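Local coordinates for lumazine protein (Photobacterium kishitanii, PDB 3A35) that probably acts as an antenna that shifts luciferase bioluminescence to shorter wavelength, carrying a lumazine chromophore or, as here, riboflavin, at residues K30-S35 with V81-R86. Numbering follows the deposited sequence.
Sequences KDILES and VNLEVR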
loop_
_atom_site.group_PDB
_atom_site.type_symbol
_atom_site.label_atom_id
_atom_site.label_comp_id
_atom_site.label_asym_id
_atom_site.label_seq_id
_atom_site.Cartn_x
_atom_site.Cartn_y
_atom_site.Cartn_z
ATOM N N LYS A 30 -5.681 -12.354 12.909
ATOM C CA LYS A 30 -6.773 -13.303 12.846
ATOM C C LYS A 30 -8.056 -12.761 12.230
ATOM O O LYS A 30 -8.670 -13.509 11.435
ATOM C CB LYS A 30 -7.136 -13.880 14.267
ATOM C CG LYS A 30 -8.075 -15.191 14.073
ATOM C CD LYS A 30 -7.262 -16.435 13.665
ATOM C CE LYS A 30 -8.113 -17.744 13.513
ATOM N NZ LYS A 30 -7.283 -18.851 12.900
ATOM N N ASP A 31 -8.427 -11.512 12.494
ATOM C CA ASP A 31 -9.667 -10.958 11.904
ATOM C C ASP A 31 -9.628 -10.866 10.408
ATOM O O ASP A 31 -10.577 -11.093 9.698
ATOM C CB ASP A 31 -10.070 -9.604 12.569
ATOM C CG ASP A 31 -9.090 -8.395 12.275
ATOM O OD1 ASP A 31 -7.790 -8.575 12.131
ATOM O OD2 ASP A 31 -9.628 -7.219 12.248
ATOM N N ILE A 32 -8.490 -10.507 9.858
ATOM C CA ILE A 32 -8.421 -10.454 8.412
ATOM C C ILE A 32 -8.253 -11.856 7.897
ATOM O O ILE A 32 -8.815 -12.169 6.857
ATOM C CB ILE A 32 -7.205 -9.563 7.942
ATOM C CG1 ILE A 32 -7.404 -8.160 8.616
ATOM C CG2 ILE A 32 -7.206 -9.404 6.373
ATOM C CD1 ILE A 32 -6.331 -7.133 8.345
ATOM N N LEU A 33 -7.400 -12.679 8.488
ATOM C CA LEU A 33 -7.190 -14.067 8.010
ATOM C C LEU A 33 -8.541 -14.803 7.777
ATOM O O LEU A 33 -8.709 -15.501 6.787
ATOM C CB LEU A 33 -6.399 -14.823 9.108
ATOM C CG LEU A 33 -6.248 -16.267 8.796
ATOM C CD1 LEU A 33 -5.324 -16.449 7.583
ATOM C CD2 LEU A 33 -5.651 -17.061 10.012
ATOM N N GLU A 34 -9.428 -14.746 8.725
ATOM C CA GLU A 34 -10.663 -15.556 8.569
ATOM C C GLU A 34 -11.629 -14.905 7.524
ATOM O O GLU A 34 -12.526 -15.656 7.011
ATOM C CB GLU A 34 -11.319 -15.745 9.951
ATOM C CG GLU A 34 -10.366 -16.342 10.985
ATOM C CD GLU A 34 -10.553 -17.811 11.045
ATOM O OE1 GLU A 34 -9.611 -18.544 10.718
ATOM O OE2 GLU A 34 -11.629 -18.187 11.558
ATOM N N SER A 35 -11.424 -13.606 7.141
ATOM C CA SER A 35 -12.199 -13.007 6.083
ATOM C C SER A 35 -11.673 -13.277 4.659
ATOM O O SER A 35 -12.288 -12.709 3.735
ATOM C CB SER A 35 -12.288 -11.491 6.300
ATOM O OG SER A 35 -11.061 -10.903 5.939
ATOM N N VAL A 81 3.246 -5.146 5.788
ATOM C CA VAL A 81 2.463 -4.749 4.594
ATOM C C VAL A 81 1.058 -4.333 5.038
ATOM O O VAL A 81 0.487 -4.904 5.956
ATOM C CB VAL A 81 2.389 -5.833 3.531
ATOM C CG1 VAL A 81 3.890 -6.219 3.120
ATOM C CG2 VAL A 81 1.640 -7.023 4.046
ATOM N N ASN A 82 0.463 -3.361 4.362
ATOM C CA ASN A 82 -0.940 -2.972 4.664
ATOM C C ASN A 82 -1.872 -3.936 4.020
ATOM O O ASN A 82 -1.680 -4.292 2.850
ATOM C CB ASN A 82 -1.137 -1.576 4.110
ATOM C CG ASN A 82 -0.291 -0.529 4.840
ATOM O OD1 ASN A 82 0.055 -0.760 6.031
ATOM N ND2 ASN A 82 -0.043 0.584 4.202
ATOM N N LEU A 83 -2.966 -4.270 4.695
ATOM C CA LEU A 83 -4.012 -5.188 4.159
ATOM C C LEU A 83 -5.375 -4.516 4.107
ATOM O O LEU A 83 -5.765 -3.871 5.107
ATOM C CB LEU A 83 -4.131 -6.429 5.081
ATOM C CG LEU A 83 -2.798 -7.194 5.265
ATOM C CD1 LEU A 83 -2.967 -8.306 6.307
ATOM C CD2 LEU A 83 -2.269 -7.753 3.885
ATOM N N GLU A 84 -6.113 -4.723 3.022
ATOM C CA GLU A 84 -7.521 -4.246 2.971
ATOM C C GLU A 84 -8.324 -5.239 2.119
ATOM O O GLU A 84 -7.999 -5.528 0.951
ATOM C CB GLU A 84 -7.643 -2.903 2.359
ATOM C CG GLU A 84 -9.107 -2.367 2.399
ATOM C CD GLU A 84 -9.305 -1.068 1.720
ATOM O OE1 GLU A 84 -8.424 -0.384 1.196
ATOM O OE2 GLU A 84 -10.565 -0.772 1.578
ATOM N N VAL A 85 -9.357 -5.808 2.753
ATOM C CA VAL A 85 -10.323 -6.698 2.041
ATOM C C VAL A 85 -11.455 -5.831 1.532
ATOM O O VAL A 85 -11.783 -4.819 2.105
ATOM C CB VAL A 85 -10.786 -7.748 3.030
ATOM C CG1 VAL A 85 -11.871 -8.693 2.364
ATOM C CG2 VAL A 85 -9.614 -8.558 3.498
ATOM N N ARG A 86 -11.987 -6.159 0.404
ATOM C CA ARG A 86 -13.061 -5.353 -0.198
ATOM C C ARG A 86 -14.262 -5.206 0.736
ATOM O O ARG A 86 -14.539 -6.147 1.494
ATOM C CB ARG A 86 -13.540 -5.856 -1.546
ATOM C CG ARG A 86 -14.217 -7.104 -1.588
ATOM C CD ARG A 86 -14.711 -7.283 -3.060
ATOM N NE ARG A 86 -13.483 -7.763 -3.714
ATOM C CZ ARG A 86 -12.796 -7.068 -4.610
ATOM N NH1 ARG A 86 -13.175 -5.843 -4.943
ATOM N NH2 ARG A 86 -11.688 -7.566 -5.092
#
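Ile32 meets the strand with two branches: chi1 of -56° sets CG2 anti to the backbone N and CG1 anti to the carbonyl carbon, and CD1 is extended beyond CG1. CD1 lies 4.0 Å from Leu83 CB and almost as near to Leu83 CD1, so the chain end rests against the base and one methyl of the leucine, the two side chains crossing at a slant. Ile32 CG2 touches Val85 CG2 at 3.8 Å, the two side chains running alongside one another with opposite headings. In the Ser35 conformer described here, one of two, the same valine methyl also meets Ser35 OG at 3.7 Å, so that Val85 CG2 faces both the isoleucine methyl and the serine hydroxyl. In this conformer the hydroxyl turns back onto helix 30-34, Ser35 OG donating to Ile32 O at 2.7 Å from somewhat outside the carbonyl plane. Ile32 O accepts from Ser35 N as well, so two donors from one residue grip this carbonyl. Across the interface the contact is entirely van der Waals, buried around Ile32 and Leu83 and more open at Ser35. Met42 of strand 41-44 touches both Leu83 and Val85, and Phe28 packs on Leu83. The short helix 30-34 thereby sets Ile32 against segment 81-86, which carries the last strand of the N-terminal six-stranded antiparallel barrel, the lumazine-binding fold related to riboflavin synthase.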